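Local coordinates for protein rhino (PDB 5XYW) that probably acts as an HP1-family chromatin protein whose chromo shadow domain pairs with a second copy of itself and contacts another protein, at residues L10-E15 against S39-P44; M25-L30 against P44-R49. One frame throughout, in Å; residues are numbered along the deposited sequence.

Contact 1: L10-E15 against S39-P44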
ATOM      1  N   LEU A  10      -7.381  13.770 -10.453  1.00 97.03           N
ATOM      2  CA  LEU A  10      -7.449  12.385  -9.988  1.00 99.24           C
ATOM      3  C   LEU A  10      -8.173  12.297  -8.654  1.00100.78           C
ATOM      4  O   LEU A  10      -8.779  11.281  -8.326  1.00 99.46           O
ATOM      5  CB  LEU A  10      -6.059  11.785  -9.797  1.00 96.24           C
ATOM      6  CG  LEU A  10      -4.911  11.574 -10.776  1.00 84.10           C
ATOM      7  CD1 LEU A  10      -4.606  12.756 -11.686  1.00 82.28           C
ATOM      8  CD2 LEU A  10      -3.737  11.294  -9.886  1.00 74.88           C
ATOM      9  N   ASP A  11      -8.045  13.332  -7.838  1.00107.89           N
ATOM     10  CA  ASP A  11      -8.941  13.457  -6.696  1.00112.15           C
ATOM     11  C   ASP A  11      -9.876  14.617  -7.003  1.00113.39           C
ATOM     12  O   ASP A  11      -9.548  15.796  -6.828  1.00117.24           O
ATOM     13  CB  ASP A  11      -8.203  13.671  -5.394  1.00105.13           C
ATOM     14  CG  ASP A  11      -9.100  13.496  -4.204  1.00 99.58           C
ATOM     15  OD1 ASP A  11      -9.943  14.390  -3.979  1.00107.27           O
ATOM     16  OD2 ASP A  11      -8.969  12.466  -3.502  1.00 89.10           O
ATOM     17  N   ARG A  12     -11.052  14.242  -7.474  1.00104.89           N
ATOM     18  CA  ARG A  12     -11.935  15.121  -8.202  1.00 94.61           C
ATOM     19  C   ARG A  12     -13.107  15.566  -7.347  1.00102.54           C
ATOM     20  O   ARG A  12     -14.158  15.951  -7.861  1.00 98.31           O
ATOM     21  CB  ARG A  12     -12.420  14.386  -9.446  1.00 93.15           C
ATOM     22  CG  ARG A  12     -11.660  13.081  -9.665  1.00 87.32           C
ATOM     23  CD  ARG A  12     -12.263  12.234 -10.766  1.00 96.71           C
ATOM     24  NE  ARG A  12     -11.226  11.533 -11.523  1.00105.22           N
ATOM     25  CZ  ARG A  12     -11.443  10.885 -12.664  1.00115.72           C
ATOM     26  NH1 ARG A  12     -12.664  10.840 -13.179  1.00131.14           N
ATOM     27  NH2 ARG A  12     -10.446  10.276 -13.293  1.00108.11           N
ATOM     28  N   GLY A  13     -12.915  15.512  -6.034  1.00110.68           N
ATOM     29  CA  GLY A  13     -13.948  15.901  -5.094  1.00113.51           C
ATOM     30  C   GLY A  13     -15.255  15.146  -5.266  1.00112.76           C
ATOM     31  O   GLY A  13     -16.329  15.742  -5.257  1.00115.48           O
ATOM     32  N   LEU A  14     -15.163  13.831  -5.438  1.00109.53           N
ATOM     33  CA  LEU A  14     -16.347  12.991  -5.503  1.00 98.05           C
ATOM     34  C   LEU A  14     -16.389  12.136  -4.238  1.00 99.02           C
ATOM     35  O   LEU A  14     -15.464  12.169  -3.423  1.00 97.14           O
ATOM     36  CB  LEU A  14     -16.337  12.115  -6.760  1.00 96.68           C
ATOM     37  CG  LEU A  14     -16.038  12.766  -8.118  1.00 98.33           C
ATOM     38  CD1 LEU A  14     -16.133  11.755  -9.248  1.00 96.17           C
ATOM     39  CD2 LEU A  14     -16.970  13.920  -8.389  1.00 97.19           C
ATOM     40  N   GLU A  15     -17.468  11.386  -4.061  1.00102.75           N
ATOM     41  CA  GLU A  15     -17.544  10.449  -2.951  1.00102.20           C
ATOM     42  C   GLU A  15     -17.002   9.108  -3.396  1.00 96.54           C
ATOM     43  O   GLU A  15     -17.320   8.649  -4.499  1.00 90.91           O
ATOM     44  CB  GLU A  15     -18.979  10.295  -2.445  1.00112.06           C
ATOM     45  CG  GLU A  15     -19.504  11.491  -1.675  1.00118.27           C
ATOM     46  CD  GLU A  15     -20.973  11.345  -1.326  1.00129.71           C
ATOM     47  OE1 GLU A  15     -21.602  10.358  -1.780  1.00132.67           O
ATOM     48  OE2 GLU A  15     -21.495  12.214  -0.593  1.00133.02           O
ATOM     49  N   SER A  39     -14.348   5.486 -13.995  1.00101.33           N
ATOM     50  CA  SER A  39     -12.900   5.347 -14.075  1.00101.48           C
ATOM     51  C   SER A  39     -12.265   4.958 -12.726  1.00 97.80           C
ATOM     52  O   SER A  39     -12.801   5.237 -11.653  1.00103.02           O
ATOM     53  CB  SER A  39     -12.270   6.634 -14.615  1.00106.75           C
ATOM     54  OG  SER A  39     -12.197   7.640 -13.623  1.00104.79           O
ATOM     55  N   ILE A  40     -11.131   4.277 -12.814  1.00 83.95           N
ATOM     56  CA  ILE A  40     -10.360   3.856 -11.654  1.00 70.34           C
ATOM     57  C   ILE A  40      -9.174   4.783 -11.478  1.00 64.40           C
ATOM     58  O   ILE A  40      -8.561   5.214 -12.454  1.00 71.96           O
ATOM     59  CB  ILE A  40      -9.860   2.417 -11.808  1.00 63.24           C
ATOM     60  CG1 ILE A  40     -11.001   1.538 -12.331  1.00 77.18           C
ATOM     61  CG2 ILE A  40      -9.262   1.904 -10.511  1.00 57.17           C
ATOM     62  CD1 ILE A  40     -10.579   0.165 -12.745  1.00 83.06           C
ATOM     63  N   ASP A  41      -8.872   5.107 -10.234  1.00 59.21           N
ATOM     64  CA  ASP A  41      -7.789   6.011  -9.921  1.00 67.88           C
ATOM     65  C   ASP A  41      -6.857   5.339  -8.948  1.00 74.76           C
ATOM     66  O   ASP A  41      -7.293   4.584  -8.064  1.00 72.91           O
ATOM     67  CB  ASP A  41      -8.301   7.324  -9.333  1.00 69.34           C
ATOM     68  CG  ASP A  41      -8.973   8.187 -10.357  1.00 75.51           C
ATOM     69  OD1 ASP A  41      -9.245   7.686 -11.467  1.00 80.99           O
ATOM     70  OD2 ASP A  41      -9.240   9.364 -10.053  1.00 76.91           O
ATOM     71  N   ALA A  42      -5.566   5.596  -9.147  1.00 69.83           N
ATOM     72  CA  ALA A  42      -4.557   5.234  -8.179  1.00 57.01           C
ATOM     73  C   ALA A  42      -4.511   6.389  -7.206  1.00 60.29           C
ATOM     74  O   ALA A  42      -4.412   7.546  -7.618  1.00 69.34           O
ATOM     75  CB  ALA A  42      -3.225   5.010  -8.838  1.00 59.81           C
ATOM     76  N   VAL A  43      -4.654   6.093  -5.921  1.00 57.13           N
ATOM     77  CA  VAL A  43      -4.644   7.133  -4.919  1.00 57.71           C
ATOM     78  C   VAL A  43      -3.771   6.642  -3.804  1.00 69.25           C
ATOM     79  O   VAL A  43      -3.909   5.502  -3.392  1.00 82.43           O
ATOM     80  CB  VAL A  43      -6.049   7.449  -4.414  1.00 71.45           C
ATOM     81  CG1 VAL A  43      -5.992   8.516  -3.321  1.00 83.01           C
ATOM     82  CG2 VAL A  43      -6.939   7.887  -5.570  1.00 60.94           C
ATOM     83  N   PRO A  44      -2.837   7.478  -3.336  1.00 77.99           N
ATOM     84  CA  PRO A  44      -1.996   7.034  -2.225  1.00 89.83           C
ATOM     85  C   PRO A  44      -2.812   6.706  -0.977  1.00101.83           C
ATOM     86  O   PRO A  44      -3.770   7.406  -0.642  1.00102.36           O
ATOM     87  CB  PRO A  44      -1.069   8.233  -1.989  1.00 85.14           C
ATOM     88  CG  PRO A  44      -1.030   8.929  -3.278  1.00 73.18           C
ATOM     89  CD  PRO A  44      -2.384   8.768  -3.883  1.00 74.53           C
TER

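Contact 2: M25-L30 against P44-R49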
ATOM      1  N   MET A  25       4.151   0.099  -3.200  1.00 76.58           N
ATOM      2  CA  MET A  25       5.488   0.552  -3.612  1.00 75.67           C
ATOM      3  C   MET A  25       6.120   1.302  -2.432  1.00 82.81           C
ATOM      4  O   MET A  25       5.826   0.983  -1.277  1.00 92.44           O
ATOM      5  CB  MET A  25       5.416   1.433  -4.870  1.00 70.24           C
ATOM      6  CG  MET A  25       4.685   0.773  -6.021  1.00 74.69           C
ATOM      7  SD  MET A  25       4.699   1.624  -7.622  1.00 49.82           S
ATOM      8  CE  MET A  25       6.451   1.957  -7.795  1.00 90.23           C
ATOM      9  N   LYS A  26       6.976   2.284  -2.704  1.00 76.30           N
ATOM     10  CA  LYS A  26       7.422   3.208  -1.658  1.00 78.20           C
ATOM     11  C   LYS A  26       6.187   3.747  -0.953  1.00 80.94           C
ATOM     12  O   LYS A  26       6.170   3.935   0.252  1.00 94.40           O
ATOM     13  CB  LYS A  26       8.254   4.364  -2.225  1.00 77.25           C
ATOM     14  CG  LYS A  26       7.711   4.928  -3.553  1.00 94.35           C
ATOM     15  CD  LYS A  26       8.492   6.152  -4.063  1.00108.11           C
ATOM     16  CE  LYS A  26       8.232   7.408  -3.220  1.00113.89           C
ATOM     17  NZ  LYS A  26       8.888   8.630  -3.799  1.00108.76           N
ATOM     18  N   GLU A  27       5.145   3.998  -1.724  1.00 74.22           N
ATOM     19  CA  GLU A  27       3.871   4.307  -1.146  1.00 74.30           C
ATOM     20  C   GLU A  27       2.897   3.195  -1.504  1.00 72.98           C
ATOM     21  O   GLU A  27       3.055   2.518  -2.522  1.00 69.13           O
ATOM     22  CB  GLU A  27       3.378   5.670  -1.615  1.00 67.96           C
ATOM     23  CG  GLU A  27       4.027   6.786  -0.840  1.00 86.16           C
ATOM     24  CD  GLU A  27       3.442   8.131  -1.167  1.00107.41           C
ATOM     25  OE1 GLU A  27       2.403   8.164  -1.856  1.00104.69           O
ATOM     26  OE2 GLU A  27       4.023   9.154  -0.740  1.00125.58           O
ATOM     27  N   LEU A  28       1.928   2.979  -0.621  1.00 62.54           N
ATOM     28  CA  LEU A  28       0.850   2.061  -0.892  1.00 65.79           C
ATOM     29  C   LEU A  28      -0.185   2.778  -1.758  1.00 69.70           C
ATOM     30  O   LEU A  28      -0.548   3.927  -1.502  1.00 76.78           O
ATOM     31  CB  LEU A  28       0.254   1.572   0.418  1.00 57.51           C
ATOM     32  CG  LEU A  28      -0.809   0.486   0.427  1.00 55.19           C
ATOM     33  CD1 LEU A  28      -0.481  -0.671  -0.501  1.00 48.43           C
ATOM     34  CD2 LEU A  28      -0.946  -0.005   1.837  1.00 71.19           C
ATOM     35  N   PHE A  29      -0.633   2.120  -2.810  1.00 65.34           N
ATOM     36  CA  PHE A  29      -1.629   2.719  -3.682  1.00 63.25           C
ATOM     37  C   PHE A  29      -2.910   1.934  -3.629  1.00 57.35           C
ATOM     38  O   PHE A  29      -2.888   0.709  -3.607  1.00 58.53           O
ATOM     39  CB  PHE A  29      -1.134   2.789  -5.128  1.00 70.32           C
ATOM     40  CG  PHE A  29      -0.330   4.003  -5.415  1.00 70.68           C
ATOM     41  CD1 PHE A  29      -0.959   5.219  -5.629  1.00 72.42           C
ATOM     42  CD2 PHE A  29       1.054   3.938  -5.433  1.00 59.93           C
ATOM     43  CE1 PHE A  29      -0.214   6.353  -5.871  1.00 80.93           C
ATOM     44  CE2 PHE A  29       1.804   5.060  -5.660  1.00 59.46           C
ATOM     45  CZ  PHE A  29       1.184   6.271  -5.893  1.00 74.55           C
ATOM     46  N   LEU A  30      -4.021   2.649  -3.596  1.00 59.12           N
ATOM     47  CA  LEU A  30      -5.314   2.016  -3.681  1.00 64.47           C
ATOM     48  C   LEU A  30      -5.901   2.409  -4.994  1.00 61.82           C
ATOM     49  O   LEU A  30      -5.852   3.569  -5.392  1.00 62.30           O
ATOM     50  CB  LEU A  30      -6.253   2.424  -2.531  1.00 60.04           C
ATOM     51  CG  LEU A  30      -5.796   2.227  -1.082  1.00 56.24           C
ATOM     52  CD1 LEU A  30      -6.997   2.279  -0.198  1.00 62.25           C
ATOM     53  CD2 LEU A  30      -5.024   0.927  -0.864  1.00 48.30           C
ATOM     54  N   PRO A  44      -2.837   7.478  -3.336  1.00 77.99           N
ATOM     55  CA  PRO A  44      -1.996   7.034  -2.225  1.00 89.83           C
ATOM     56  C   PRO A  44      -2.812   6.706  -0.977  1.00101.83           C
ATOM     57  O   PRO A  44      -3.770   7.406  -0.642  1.00102.36           O
ATOM     58  CB  PRO A  44      -1.069   8.233  -1.989  1.00 85.14           C
ATOM     59  CG  PRO A  44      -1.030   8.929  -3.278  1.00 73.18           C
ATOM     60  CD  PRO A  44      -2.384   8.768  -3.883  1.00 74.53           C
ATOM     61  N   MET A  45      -2.428   5.614  -0.329  1.00116.56           N
ATOM     62  CA  MET A  45      -3.075   5.111   0.873  1.00120.41           C
ATOM     63  C   MET A  45      -3.353   6.176   1.925  1.00115.12           C
ATOM     64  O   MET A  45      -4.431   6.227   2.489  1.00116.78           O
ATOM     65  CB  MET A  45      -2.210   4.015   1.487  1.00126.85           C
ATOM     66  CG  MET A  45      -2.365   3.877   2.986  1.00132.60           C
ATOM     67  SD  MET A  45      -3.924   3.146   3.504  1.00 62.88           S
ATOM     68  CE  MET A  45      -3.232   1.878   4.568  1.00 80.73           C
ATOM     69  N   LYS A  46      -2.361   7.012   2.191  1.00101.97           N
ATOM     70  CA  LYS A  46      -2.448   8.019   3.236  1.00 98.98           C
ATOM     71  C   LYS A  46      -3.611   8.981   3.012  1.00106.17           C
ATOM     72  O   LYS A  46      -4.413   9.251   3.920  1.00118.85           O
ATOM     73  CB  LYS A  46      -1.122   8.768   3.308  1.00106.17           C
ATOM     74  CG  LYS A  46       0.084   7.828   3.146  1.00111.73           C
ATOM     75  CD  LYS A  46       1.428   8.549   3.238  1.00110.90           C
ATOM     76  CE  LYS A  46       2.586   7.546   3.308  1.00108.61           C
ATOM     77  NZ  LYS A  46       3.937   8.183   3.182  1.00100.11           N
ATOM     78  N   TYR A  47      -3.717   9.482   1.791  1.00103.20           N
ATOM     79  CA  TYR A  47      -4.789  10.405   1.436  1.00100.39           C
ATOM     80  C   TYR A  47      -6.154   9.772   1.682  1.00 93.93           C
ATOM     81  O   TYR A  47      -6.986  10.296   2.427  1.00 93.85           O
ATOM     82  CB  TYR A  47      -4.685  10.827  -0.037  1.00106.56           C
ATOM     83  CG  TYR A  47      -3.460  11.627  -0.430  1.00106.12           C
ATOM     84  CD1 TYR A  47      -2.302  11.610   0.336  1.00105.01           C
ATOM     85  CD2 TYR A  47      -3.467  12.406  -1.583  1.00114.67           C
ATOM     86  CE1 TYR A  47      -1.180  12.339  -0.034  1.00101.13           C
ATOM     87  CE2 TYR A  47      -2.350  13.141  -1.960  1.00115.41           C
ATOM     88  CZ  TYR A  47      -1.206  13.101  -1.180  1.00108.49           C
ATOM     89  OH  TYR A  47      -0.083  13.824  -1.541  1.00111.47           O
ATOM     90  N   ILE A  48      -6.366   8.631   1.042  1.00 91.20           N
ATOM     91  CA  ILE A  48      -7.649   7.958   1.081  1.00 93.95           C
ATOM     92  C   ILE A  48      -8.001   7.580   2.525  1.00 91.85           C
ATOM     93  O   ILE A  48      -9.150   7.646   2.934  1.00 82.26           O
ATOM     94  CB  ILE A  48      -7.627   6.711   0.156  1.00 85.91           C
ATOM     95  CG1 ILE A  48      -9.033   6.229  -0.179  1.00 80.02           C
ATOM     96  CG2 ILE A  48      -6.780   5.601   0.734  1.00 91.80           C
ATOM     97  CD1 ILE A  48      -9.617   6.931  -1.372  1.00 87.61           C
ATOM     98  N   ARG A  49      -6.980   7.245   3.303  1.00100.00           N
ATOM     99  CA  ARG A  49      -7.165   6.706   4.638  1.00103.53           C
ATOM    100  C   ARG A  49      -7.472   7.807   5.616  1.00100.51           C
ATOM    101  O   ARG A  49      -8.070   7.558   6.645  1.00106.10           O
ATOM    102  CB  ARG A  49      -5.920   5.949   5.104  1.00112.19           C
ATOM    103  CG  ARG A  49      -4.862   6.864   5.665  1.00114.03           C
ATOM    104  CD  ARG A  49      -3.644   6.145   6.168  1.00115.96           C
ATOM    105  NE  ARG A  49      -3.161   6.805   7.374  1.00117.94           N
ATOM    106  CZ  ARG A  49      -1.989   6.558   7.937  1.00117.88           C
ATOM    107  NH1 ARG A  49      -1.181   5.670   7.389  1.00106.54           N
ATOM    108  NH2 ARG A  49      -1.627   7.200   9.040  1.00130.25           N
TER

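Contact 1: L10-E15 against S39-P44
Arg12 and Asp41 approach from opposite directions and form the salt bridge that joins the loop 10-15 to the strand side of the contact. NE of Arg12 is 3.3 Å from OD2 of Asp41, and the hydrogen bond it gives there is weak and strongly bent, with an N-H...O angle of 121°. The arginine chain bends at chi3 (144°), the torsion that sets NE beside the carboxylate; NH2 of Arg12 is 3.4 Å from OD1 of Asp41. Because the guanidinium and carboxylate planes stand 54° apart, the two groups meet obliquely and do not lie flat in a common plane. Ser39 adds a hydroxyl at the far end of the guanidinium: its OG is 3.2 Å from Arg12 NH2 and 3.3 Å from Arg12 NH1, about equally far from both and set obliquely to the guanidinium plane.

Strand 40-44 is an outer strand of the three-stranded antiparallel sheet of the chromo shadow domain, and the loop leading into strand 16-24 passes alongside it here. The inner side of the strand is paired through its backbone, Asp41 with Val32 and Val43 with Leu30, whereas Ala42 N is hydrogen-bonded to a polar side chain of another protein.

Asp41 OD2 has a second donor in Trp34 NE1, also a weak bond, so this buried oxygen is served by two side chains. The backbone of Leu10 also comes close, its O 2.6 Å from Asp41 OD2. Leu10 itself points its CB at the strand and meets the acid at 4.0 Å, CB to Asp41 OD2. Farther out, its methyl CD2 reaches toward the backbone carbonyl of the next strand residue, 4.4 Å from Ala42 O.

Contact 2: M25-L30 against P44-R49
Phe29 and Pro44 form an antiparallel, non-hydrogen-bonded pair, their side chains lying next to each other on one face of the sheet and pointing the same way. Phe29 CE1 touches Pro44 CG at 3.7 Å, while CD1 rests by the proline nitrogen. With an alanine here the aromatic ring would be gone, and CG and CD of Pro44 would probably face a gap on that flank. Glu27 reaches the same proline from its extended chain, OE1 approaching Pro44 CB at 3.5 Å.

One residue on, helix 45-51 begins, and Met45 N donates a nearly straight bond (166°) to Leu28 O, 2.8 Å away. The Met45 side chain starts with CB against Leu28 CB (3.6 Å) and beside Leu28 O; it then bends at chi2 (72°) and again at chi3, which returns the terminal CE to Leu28 CD2 at 4.0 Å. Farther along the helix, Ile48 CG2 meets Leu30 CD1 at 3.5 Å, and Phe60 covers Leu28, Leu30 and Met45 from helix 53-61.

Glu27 OE2 and Lys46 NZ stay 4.0 Å apart, beyond a salt bridge, so the contact rests mainly on apolar packing and one backbone bond, with a loose electrostatic attraction probably softened by solvent around the exposed lysine.

Overall arrangement
From the N terminus the chain runs through the loop 10-15, strand 16-24 and the turn into strand 28-34 before reaching strand 40-44, where contact 1 closes a loop holding both earlier strands. Contact 2 opens at 25-30, within that loop, and closes at 44-49, which starts at the last residue of contact 1 and runs on past it, so the two contacts cross along the sequence. Pro44 belongs to both, as the residue where strand 40-44 passes into helix 45-51. Their centres lie about 12 Å apart, and the two contacts touch directly where Val43 CG1 packs on Ile48 CB at 4.2 Å. Contact 1 thus joins the N-terminal loop to the third strand, and contact 2 joins the middle strand to helix 45-51.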